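Local structure of complement factor H (Mus musculus, 2YBY) at residues Y33-D38 and W59-P64; P8-G13 and V63-K68; V27-K32 and L52-Q57. The protein regulates the complement system of innate immunity, probably, like other factor H proteins, by restraining the alternative pathway on host surfaces. The protein carries 1 engineered substitution. All blocks are in the same frame, centred on the assembly; numbering follows the deposited sequence. Where two conformers were deposited one is given.

Contact 1: Y33-D38 and W59-P64; sequences YSYKCD and WEPEVP
Tyr35 and Pro64 make the central contact between 33-38 and 59-64: the phenol donates from OH to the backbone O of Pro64 over 2.7 Å. The C=O...OH angle is 123°, with the donor 18° from the carbonyl plane, while the oxygen lies close to the plane of the phenol ring at its edge. The bond gives the hydroxyl of this buried tyrosine a main-chain partner. Beside it, CB of Pro64 packs on Tyr35 CZ at 3.7 Å, the two side chains crossing at about a right angle. Pro61, which follows a cis peptide bond, brings its CG to 4.0 Å from Tyr35 OH. With CG set between the backbone N and the carbonyl carbon (chi1 74°), Tyr35 leaves strand 32-37 on the side of the loop.

A second, purely apolar meeting lies two residues earlier along the same face of the strand. Tyr33 sets CD2 3.7 Å from Trp59 CH2, and its CE2 lies in the indole plane off the same corner of the benzo ring, with the two side chains oblique to each other. Further out, Trp59 NE1 is bonded to Glu6 O, which probably helps to set the rotation of the indole, and its side chain also touches Leu52 and Cys54. Phe10 meets the Tyr35 ring edge-to-face, and Phe25 touches the Tyr33 ring. Cys37, on this same face, is joined to Cys65 by a disulfide one residue beyond Pro64. A tryptophan between the third and fourth cysteines, packed against a small core with a disulfide at each end, is a hallmark of the sushi (complement control protein) module.

Contact 2: P8-G13 and V63-K68; sequences PQFKYG and VPCVRK
The C-terminal disulfide of a sushi module, Cys37-Cys65, is overlaid here by the loop before strand 13-15, with Phe10 and Tyr12 meeting Pro64 and Cys65. The pyrrolidine of Pro64 lies over one face of the Phe10 ring, and its CG stands 3.8 Å from the ring centroid, 17° off the normal, a CH-pi contact. Cys65 SG makes a sulfur-aromatic contact at the ring edge, 3.9 Å from Phe10 CE2. Phe10 thus meets proline and sulfur with separate parts of its ring.

The sulfur is closely packed by backbone as well: Tyr12 O comes within 3.4 Å of Cys65 SG, and CA of Gly13 within 3.8 Å. In the fold, this is where the first of the two modules in this fragment hands over to the second, since Cys65 is the last cysteine of one repeat and strand 66-71 leads straight into the next. One water bridges the chains, donating to Lys11 O at 2.7 Å and accepting from Cys65 N at 3.0 Å, so the water gives the amide of Cys65 a partner and links the two backbones. Tyr12 CB rests 3.9 Å from Cys65 CB. Beyond it the ring carries Lys11 CB over one face, stacks with Phe41, and receives a long, weak bond from Lys11 NZ at its OH.

Contact 3: V27-K32 and L52-Q57; sequences VSIGNK and LRCTAQ
The carbonyl oxygen of Cys54 is gripped twice by the turn opposite: Gly30 N donates to it at 2.9 Å with an N-H...O angle of 174°, and CA of Ile29 adds a CH...O contact at 3.5 Å. The amide of the same cysteine is used as well, giving an equally straight bond from Cys54 N to Asn31 O at 3.0 Å. One residue of strand 50-55 therefore faces two consecutive residues, Gly30 and Asn31, the pattern of a G1 beta bulge. Gly30 is also the third residue of the type II turn from Ser28 to Asn31, and its positive phi of 105° suits glycine. After the bulge, Lys32 and Arg53 form a non-hydrogen-bonded antiparallel pair.

Cys54 holds SG anti to its backbone N (chi1 172°), which carries the sulfur beneath the turn to 3.4 Å from Ser28 O and onward to its disulfide partner Cys5. On the outer side, Ile29 folds over the end of the strand, its CD1 3.7 Å from Ala56 CA. There Thr55 OG1 accepts from Gln57 N in an ST turn and is also hydrogen-bonded to Gly58 O.

Lys32 and Arg53 extend alongside each other in the same direction, with the lysine CD 3.5 Å from Arg53 NH1. A water in the guanidinium plane accepts from Arg53 NH1 at 2.8 Å and donates to Gly30 O. Lys32 NZ remains 5.2 Å from Arg53 NH1 and makes a cation-pi contact with Tyr51. The lysine thus meets the guanidinium with its methylene chain, its ammonium held apart; the mutual repulsion of the two cations is probably moderated by the water and the tyrosine, while the neutral backbone bonds and the disulfide hold the turn to the strand.

In the fold
All three contacts lie in the first of the two sushi repeats in this fragment. From the N terminus, 8-13 opens the widest loop, which contact 2 closes at 63-68, just as the chain passes to the second repeat. Contact 3, joining 27-32 to 52-57, is nested inside that loop. Contact 1 crosses contact 3, because 33-38 begins within its loop while 59-64 lies beyond it, and it ends on the stretch where contact 2 ends, sharing Val63 and Pro64. Strands 32-37 and 50-55 are neighbours in one sheet, where Tyr33 O probably bonds to Leu52 N. Leu52 also touches Pro8, Phe10 and Pro64, linking the turn and the Cys5-Cys54 end to the Cys37-Cys65 end.

Contact 1: Y33-D38 and W59-P64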
loop_
_atom_site.group_PDB
_atom_site.type_symbol
_atom_site.label_atom_id
_atom_site.label_comp_id
_atom_site.label_asym_id
_atom_site.label_seq_id
_atom_site.Cartn_x
_atom_site.Cartn_y
_atom_site.Cartn_z
ATOM N N TYR A 33 -0.996 -14.320 -9.301
ATOM C CA TYR A 33 -0.528 -13.487 -10.400
ATOM C C TYR A 33 0.122 -12.243 -9.864
ATOM O O TYR A 33 -0.440 -11.631 -8.981
ATOM C CB TYR A 33 -1.715 -13.102 -11.304
ATOM C CG TYR A 33 -2.331 -14.316 -11.957
ATOM C CD1 TYR A 33 -1.755 -14.879 -13.084
ATOM C CD2 TYR A 33 -3.327 -15.042 -11.316
ATOM C CE1 TYR A 33 -2.236 -16.065 -13.633
ATOM C CE2 TYR A 33 -3.796 -16.248 -11.839
ATOM C CZ TYR A 33 -3.251 -16.745 -13.007
ATOM O OH TYR A 33 -3.627 -17.954 -13.534
ATOM N N SER A 34 1.298 -11.848 -10.409
ATOM C CA SER A 34 1.956 -10.651 -9.943
ATOM C C SER A 34 1.179 -9.426 -10.388
ATOM O O SER A 34 0.590 -9.419 -11.478
ATOM C CB SER A 34 3.390 -10.615 -10.479
ATOM O OG SER A 34 3.407 -10.647 -11.892
ATOM N N TYR A 35 1.181 -8.371 -9.563
ATOM C CA TYR A 35 0.516 -7.122 -9.893
ATOM C C TYR A 35 1.295 -5.964 -9.333
ATOM O O TYR A 35 2.128 -6.129 -8.439
ATOM C CB TYR A 35 -0.952 -7.089 -9.408
ATOM C CG TYR A 35 -1.125 -6.910 -7.914
ATOM C CD1 TYR A 35 -1.138 -7.998 -7.065
ATOM C CD2 TYR A 35 -1.323 -5.646 -7.361
ATOM C CE1 TYR A 35 -1.338 -7.847 -5.692
ATOM C CE2 TYR A 35 -1.475 -5.476 -5.987
ATOM C CZ TYR A 35 -1.518 -6.587 -5.157
ATOM O OH TYR A 35 -1.719 -6.475 -3.800
ATOM N N LYS A 36 0.998 -4.795 -9.837
ATOM C CA LYS A 36 1.635 -3.561 -9.388
ATOM C C LYS A 36 0.547 -2.521 -9.184
ATOM O O LYS A 36 -0.602 -2.716 -9.612
ATOM C CB LYS A 36 2.680 -3.085 -10.416
ATOM C CG LYS A 36 2.078 -2.774 -11.769
ATOM C CD LYS A 36 3.098 -2.259 -12.786
ATOM C CE LYS A 36 2.448 -2.007 -14.132
ATOM N NZ LYS A 36 3.346 -1.257 -15.053
ATOM N N CYS A 37 0.891 -1.458 -8.502
ATOM C CA CYS A 37 -0.038 -0.384 -8.215
ATOM C C CYS A 37 0.405 0.904 -8.878
ATOM O O CYS A 37 1.583 1.140 -9.095
ATOM C CB CYS A 37 -0.196 -0.199 -6.711
ATOM S SG CYS A 37 -0.749 -1.685 -5.849
ATOM N N ASP A 38 -0.564 1.809 -9.056
ATOM C CA ASP A 38 -0.314 3.138 -9.592
ATOM C C ASP A 38 0.626 3.936 -8.665
ATOM O O ASP A 38 0.642 3.716 -7.457
ATOM C CB ASP A 38 -1.629 3.932 -9.666
ATOM C CG ASP A 38 -2.730 3.354 -10.534
ATOM O OD1 ASP A 38 -2.504 2.308 -11.163
ATOM O OD2 ASP A 38 -3.826 3.925 -10.544
ATOM N N TRP A 59 -10.558 -13.567 -5.003
ATOM C CA TRP A 59 -9.254 -12.903 -5.014
ATOM C C TRP A 59 -8.940 -12.254 -3.707
ATOM O O TRP A 59 -9.831 -11.650 -3.074
ATOM C CB TRP A 59 -9.237 -11.828 -6.097
ATOM C CG TRP A 59 -9.301 -12.386 -7.473
ATOM C CD1 TRP A 59 -10.321 -12.264 -8.367
ATOM C CD2 TRP A 59 -8.261 -13.117 -8.146
ATOM N NE1 TRP A 59 -10.000 -12.898 -9.540
ATOM C CE2 TRP A 59 -8.735 -13.423 -9.433
ATOM C CE3 TRP A 59 -6.978 -13.564 -7.772
ATOM C CZ2 TRP A 59 -8.005 -14.185 -10.330
ATOM C CZ3 TRP A 59 -6.239 -14.297 -8.684
ATOM C CH2 TRP A 59 -6.730 -14.558 -9.959
ATOM N N GLU A 60 -7.671 -12.382 -3.292
ATOM C CA GLU A 60 -7.146 -11.733 -2.109
ATOM C C GLU A 60 -5.803 -11.078 -2.481
ATOM O O GLU A 60 -4.993 -11.704 -3.170
ATOM C CB GLU A 60 -6.958 -12.706 -0.932
ATOM C CG GLU A 60 -8.276 -13.298 -0.453
ATOM C CD GLU A 60 -8.223 -13.976 0.900
ATOM O OE1 GLU A 60 -7.141 -14.481 1.277
ATOM O OE2 GLU A 60 -9.265 -13.981 1.595
ATOM N N PRO A 61 -5.534 -9.846 -2.009
ATOM C CA PRO A 61 -6.400 -8.984 -1.159
ATOM C C PRO A 61 -7.680 -8.487 -1.801
ATOM O O PRO A 61 -7.774 -8.408 -3.019
ATOM C CB PRO A 61 -5.465 -7.842 -0.749
ATOM C CG PRO A 61 -4.058 -8.278 -1.112
ATOM C CD PRO A 61 -4.229 -9.218 -2.267
ATOM N N GLU A 62 -8.683 -8.172 -0.973
ATOM C CA GLU A 62 -9.948 -7.629 -1.470
ATOM C C GLU A 62 -9.701 -6.305 -2.145
ATOM O O GLU A 62 -10.403 -5.960 -3.111
ATOM C CB GLU A 62 -10.945 -7.378 -0.334
ATOM C CG GLU A 62 -11.404 -8.607 0.397
ATOM C CD GLU A 62 -12.465 -8.263 1.430
ATOM O OE1 GLU A 62 -12.402 -7.169 2.044
ATOM O OE2 GLU A 62 -13.360 -9.109 1.627
ATOM N N VAL A 63 -8.791 -5.502 -1.568
ATOM C CA VAL A 63 -8.402 -4.186 -2.074
ATOM C C VAL A 63 -6.869 -4.310 -2.314
ATOM O O VAL A 63 -6.048 -4.096 -1.437
ATOM C CB VAL A 63 -8.801 -3.040 -1.103
ATOM C CG1 VAL A 63 -8.418 -1.677 -1.673
ATOM C CG2 VAL A 63 -10.300 -3.090 -0.792
ATOM N N PRO A 64 -6.470 -4.675 -3.534
ATOM C CA PRO A 64 -5.058 -5.006 -3.747
ATOM C C PRO A 64 -4.089 -3.845 -3.640
ATOM O O PRO A 64 -2.905 -4.068 -3.371
ATOM C CB PRO A 64 -5.077 -5.593 -5.159
ATOM C CG PRO A 64 -6.448 -6.159 -5.306
ATOM C CD PRO A 64 -7.291 -5.117 -4.675
#

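Contact 2: P8-G13 and V63-K68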
loop_
_atom_site.group_PDB
_atom_site.type_symbol
_atom_site.label_atom_id
_atom_site.label_comp_id
_atom_site.label_asym_id
_atom_site.label_seq_id
_atom_site.Cartn_x
_atom_site.Cartn_y
_atom_site.Cartn_z
ATOM N N PRO A 8 -9.232 -10.573 -12.752
ATOM C CA PRO A 8 -9.307 -9.571 -11.682
ATOM C C PRO A 8 -9.095 -8.150 -12.151
ATOM O O PRO A 8 -8.039 -7.834 -12.728
ATOM C CB PRO A 8 -8.200 -10.007 -10.723
ATOM C CG PRO A 8 -7.197 -10.643 -11.560
ATOM C CD PRO A 8 -7.923 -11.257 -12.743
ATOM N N GLN A 9 -10.100 -7.288 -11.907
ATOM C CA GLN A 9 -10.017 -5.854 -12.232
ATOM C C GLN A 9 -10.293 -5.059 -10.966
ATOM O O GLN A 9 -11.315 -5.272 -10.341
ATOM C CB GLN A 9 -10.993 -5.491 -13.314
ATOM C CG GLN A 9 -10.735 -6.317 -14.556
ATOM C CD GLN A 9 -11.537 -5.850 -15.734
ATOM O OE1 GLN A 9 -11.150 -4.918 -16.432
ATOM N NE2 GLN A 9 -12.669 -6.489 -15.966
ATOM N N PHE A 10 -9.346 -4.199 -10.540
ATOM C CA PHE A 10 -9.452 -3.490 -9.264
ATOM C C PHE A 10 -8.899 -2.072 -9.400
ATOM O O PHE A 10 -8.294 -1.780 -10.422
ATOM C CB PHE A 10 -8.681 -4.264 -8.179
ATOM C CG PHE A 10 -7.291 -4.726 -8.556
ATOM C CD1 PHE A 10 -7.094 -5.933 -9.230
ATOM C CD2 PHE A 10 -6.192 -3.925 -8.324
ATOM C CE1 PHE A 10 -5.806 -6.363 -9.556
ATOM C CE2 PHE A 10 -4.913 -4.332 -8.702
ATOM C CZ PHE A 10 -4.729 -5.546 -9.325
ATOM N N LYS A 11 -9.156 -1.185 -8.427
ATOM C CA LYS A 11 -8.679 0.188 -8.520
ATOM C C LYS A 11 -7.223 0.335 -8.185
ATOM O O LYS A 11 -6.667 -0.415 -7.376
ATOM C CB LYS A 11 -9.472 1.137 -7.596
ATOM C CG LYS A 11 -10.927 1.313 -7.990
ATOM C CD LYS A 11 -11.541 2.562 -7.344
ATOM C CE LYS A 11 -11.436 3.793 -8.207
ATOM N NZ LYS A 11 -12.100 4.954 -7.560
ATOM N N TYR A 12 -6.616 1.344 -8.774
ATOM C CA TYR A 12 -5.279 1.787 -8.522
ATOM C C TYR A 12 -4.151 0.799 -8.797
ATOM O O TYR A 12 -3.063 0.930 -8.244
ATOM C CB TYR A 12 -5.172 2.322 -7.099
ATOM C CG TYR A 12 -6.296 3.252 -6.712
ATOM C CD1 TYR A 12 -6.560 4.402 -7.446
ATOM C CD2 TYR A 12 -7.087 2.993 -5.602
ATOM C CE1 TYR A 12 -7.564 5.291 -7.061
ATOM C CE2 TYR A 12 -8.099 3.867 -5.213
ATOM C CZ TYR A 12 -8.359 4.996 -5.968
ATOM O OH TYR A 12 -9.353 5.880 -5.599
ATOM N N GLY A 13 -4.389 -0.122 -9.695
ATOM C CA GLY A 13 -3.365 -1.048 -10.119
ATOM C C GLY A 13 -3.901 -2.099 -11.064
ATOM O O GLY A 13 -5.095 -2.123 -11.407
ATOM N N VAL A 63 -8.791 -5.502 -1.568
ATOM C CA VAL A 63 -8.402 -4.186 -2.074
ATOM C C VAL A 63 -6.869 -4.310 -2.314
ATOM O O VAL A 63 -6.048 -4.096 -1.437
ATOM C CB VAL A 63 -8.801 -3.040 -1.103
ATOM C CG1 VAL A 63 -8.418 -1.677 -1.673
ATOM C CG2 VAL A 63 -10.300 -3.090 -0.792
ATOM N N PRO A 64 -6.470 -4.675 -3.534
ATOM C CA PRO A 64 -5.058 -5.006 -3.747
ATOM C C PRO A 64 -4.089 -3.845 -3.640
ATOM O O PRO A 64 -2.905 -4.068 -3.371
ATOM C CB PRO A 64 -5.077 -5.593 -5.159
ATOM C CG PRO A 64 -6.448 -6.159 -5.306
ATOM C CD PRO A 64 -7.291 -5.117 -4.675
ATOM N N CYS A 65 -4.572 -2.649 -3.987
ATOM C CA CYS A 65 -3.765 -1.446 -3.985
ATOM C C CYS A 65 -4.399 -0.441 -3.047
ATOM O O CYS A 65 -5.588 -0.103 -3.185
ATOM C CB CYS A 65 -3.646 -0.890 -5.385
ATOM S SG CYS A 65 -2.695 -1.950 -6.497
ATOM N N VAL A 66 -3.597 0.008 -2.089
ATOM C CA VAL A 66 -3.992 0.975 -1.057
ATOM C C VAL A 66 -3.036 2.173 -1.082
ATOM O O VAL A 66 -1.964 2.122 -1.696
ATOM C CB VAL A 66 -4.027 0.316 0.352
ATOM C CG1 VAL A 66 -5.055 -0.815 0.412
ATOM C CG2 VAL A 66 -2.661 -0.202 0.769
ATOM N N ARG A 67 -3.413 3.268 -0.409
ATOM C CA ARG A 67 -2.521 4.421 -0.353
ATOM C C ARG A 67 -1.131 4.066 0.224
ATOM O O ARG A 67 -1.026 3.311 1.192
ATOM C CB ARG A 67 -3.145 5.572 0.469
ATOM C CG ARG A 67 -2.315 6.852 0.540
ATOM C CD ARG A 67 -2.034 7.503 -0.771
ATOM N NE ARG A 67 -3.219 8.076 -1.405
ATOM C CZ ARG A 67 -3.268 8.521 -2.664
ATOM N NH1 ARG A 67 -2.205 8.414 -3.459
ATOM N NH2 ARG A 67 -4.387 9.051 -3.147
ATOM N N LYS A 68 -0.083 4.605 -0.408
ATOM C CA LYS A 68 1.297 4.471 0.003
ATOM C C LYS A 68 1.730 5.812 0.585
ATOM O O LYS A 68 1.470 6.865 -0.013
ATOM C CB LYS A 68 2.177 4.151 -1.212
ATOM C CG LYS A 68 3.635 3.984 -0.935
ATOM C CD LYS A 68 4.433 3.613 -2.187
ATOM C CE LYS A 68 4.731 4.814 -3.033
ATOM N NZ LYS A 68 5.613 4.476 -4.182
HETATM O O HOH W 1 -7.175 -1.536 -5.027
#

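Contact 3: V27-K32 and L52-Q57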
loop_
_atom_site.group_PDB
_atom_site.type_symbol
_atom_site.label_atom_id
_atom_site.label_comp_id
_atom_site.label_asym_id
_atom_site.label_seq_id
_atom_site.Cartn_x
_atom_site.Cartn_y
_atom_site.Cartn_z
ATOM N N VAL A 27 -9.753 -18.983 -13.510
ATOM C CA VAL A 27 -8.656 -19.839 -13.077
ATOM C C VAL A 27 -8.997 -20.526 -11.754
ATOM O O VAL A 27 -9.932 -20.090 -11.047
ATOM C CB VAL A 27 -7.316 -19.043 -12.948
ATOM C CG1 VAL A 27 -6.883 -18.471 -14.289
ATOM C CG2 VAL A 27 -7.428 -17.946 -11.900
ATOM N N SER A 28 -8.215 -21.554 -11.397
ATOM C CA SER A 28 -8.421 -22.350 -10.180
ATOM C C SER A 28 -7.843 -21.772 -8.920
ATOM O O SER A 28 -6.894 -20.977 -8.975
ATOM C CB SER A 28 -7.875 -23.759 -10.377
ATOM O OG SER A 28 -8.476 -24.361 -11.514
ATOM N N ILE A 29 -8.346 -22.245 -7.770
ATOM C CA ILE A 29 -7.873 -21.859 -6.442
ATOM C C ILE A 29 -6.423 -22.309 -6.329
ATOM O O ILE A 29 -6.070 -23.402 -6.780
ATOM C CB ILE A 29 -8.773 -22.425 -5.312
ATOM C CG1 ILE A 29 -10.104 -21.638 -5.241
ATOM C CG2 ILE A 29 -8.055 -22.389 -3.919
ATOM C CD1 ILE A 29 -11.282 -22.432 -4.529
ATOM N N GLY A 30 -5.578 -21.444 -5.778
ATOM C CA GLY A 30 -4.154 -21.713 -5.659
ATOM C C GLY A 30 -3.326 -20.932 -6.662
ATOM O O GLY A 30 -2.147 -20.684 -6.407
ATOM N N ASN A 31 -3.903 -20.526 -7.812
ATOM C CA ASN A 31 -3.149 -19.760 -8.809
ATOM C C ASN A 31 -2.878 -18.368 -8.240
ATOM O O ASN A 31 -3.680 -17.833 -7.486
ATOM C CB ASN A 31 -3.912 -19.611 -10.110
ATOM C CG ASN A 31 -3.834 -20.830 -10.986
ATOM O OD1 ASN A 31 -4.462 -21.858 -10.715
ATOM N ND2 ASN A 31 -3.042 -20.756 -12.043
ATOM N N LYS A 32 -1.778 -17.769 -8.639
ATOM C CA LYS A 32 -1.449 -16.416 -8.194
ATOM C C LYS A 32 -0.852 -15.659 -9.331
ATOM O O LYS A 32 -0.283 -16.255 -10.248
ATOM C CB LYS A 32 -0.533 -16.427 -6.976
ATOM C CG LYS A 32 0.843 -17.011 -7.241
ATOM C CD LYS A 32 1.669 -17.088 -5.957
ATOM C CE LYS A 32 3.113 -17.442 -6.187
ATOM N NZ LYS A 32 3.325 -18.800 -6.787
ATOM N N LEU A 52 -1.601 -11.496 -6.374
ATOM C CA LEU A 52 -3.052 -11.544 -6.197
ATOM C C LEU A 52 -3.350 -13.034 -6.232
ATOM O O LEU A 52 -2.935 -13.707 -7.179
ATOM C CB LEU A 52 -3.776 -10.821 -7.322
ATOM C CG LEU A 52 -5.238 -10.483 -6.972
ATOM C CD1 LEU A 52 -5.336 -9.355 -5.973
ATOM C CD2 LEU A 52 -6.033 -10.180 -8.203
ATOM N N ARG A 53 -3.976 -13.554 -5.187
ATOM C CA ARG A 53 -4.177 -14.994 -5.025
ATOM C C ARG A 53 -5.597 -15.410 -5.178
ATOM O O ARG A 53 -6.480 -14.808 -4.580
ATOM C CB ARG A 53 -3.684 -15.437 -3.656
ATOM C CG ARG A 53 -2.164 -15.296 -3.517
ATOM C CD ARG A 53 -1.698 -15.511 -2.093
ATOM N NE ARG A 53 -0.286 -15.123 -1.979
ATOM C CZ ARG A 53 0.752 -15.896 -2.278
ATOM N NH1 ARG A 53 0.566 -17.152 -2.688
ATOM N NH2 ARG A 53 1.987 -15.430 -2.161
ATOM N N CYS A 54 -5.827 -16.461 -5.970
ATOM C CA CYS A 54 -7.184 -16.990 -6.115
ATOM C C CYS A 54 -7.452 -17.939 -4.926
ATOM O O CYS A 54 -6.795 -18.972 -4.817
ATOM C CB CYS A 54 -7.345 -17.717 -7.433
ATOM S SG CYS A 54 -8.926 -18.595 -7.552
ATOM N N THR A 55 -8.347 -17.560 -4.010
ATOM C CA THR A 55 -8.633 -18.360 -2.815
ATOM C C THR A 55 -10.077 -18.857 -2.849
ATOM O O THR A 55 -10.861 -18.440 -3.699
ATOM C CB THR A 55 -8.389 -17.545 -1.529
ATOM O OG1 THR A 55 -9.518 -16.735 -1.237
ATOM C CG2 THR A 55 -7.108 -16.751 -1.555
ATOM N N ALA A 56 -10.464 -19.631 -1.825
ATOM C CA ALA A 56 -11.857 -20.099 -1.684
ATOM C C ALA A 56 -12.828 -18.938 -1.382
ATOM O O ALA A 56 -14.042 -19.108 -1.502
ATOM C CB ALA A 56 -11.933 -21.145 -0.589
ATOM N N GLN A 57 -12.291 -17.742 -1.012
ATOM C CA GLN A 57 -13.083 -16.537 -0.783
ATOM C C GLN A 57 -12.946 -15.556 -1.979
ATOM O O GLN A 57 -13.424 -14.423 -1.910
ATOM C CB GLN A 57 -12.646 -15.892 0.549
ATOM C CG GLN A 57 -13.257 -16.606 1.774
ATOM C CD GLN A 57 -12.450 -16.488 3.047
ATOM O OE1 GLN A 57 -11.587 -15.614 3.204
ATOM N NE2 GLN A 57 -12.738 -17.360 4.010
HETATM O O HOH W 2 -1.337 -18.925 -3.851
#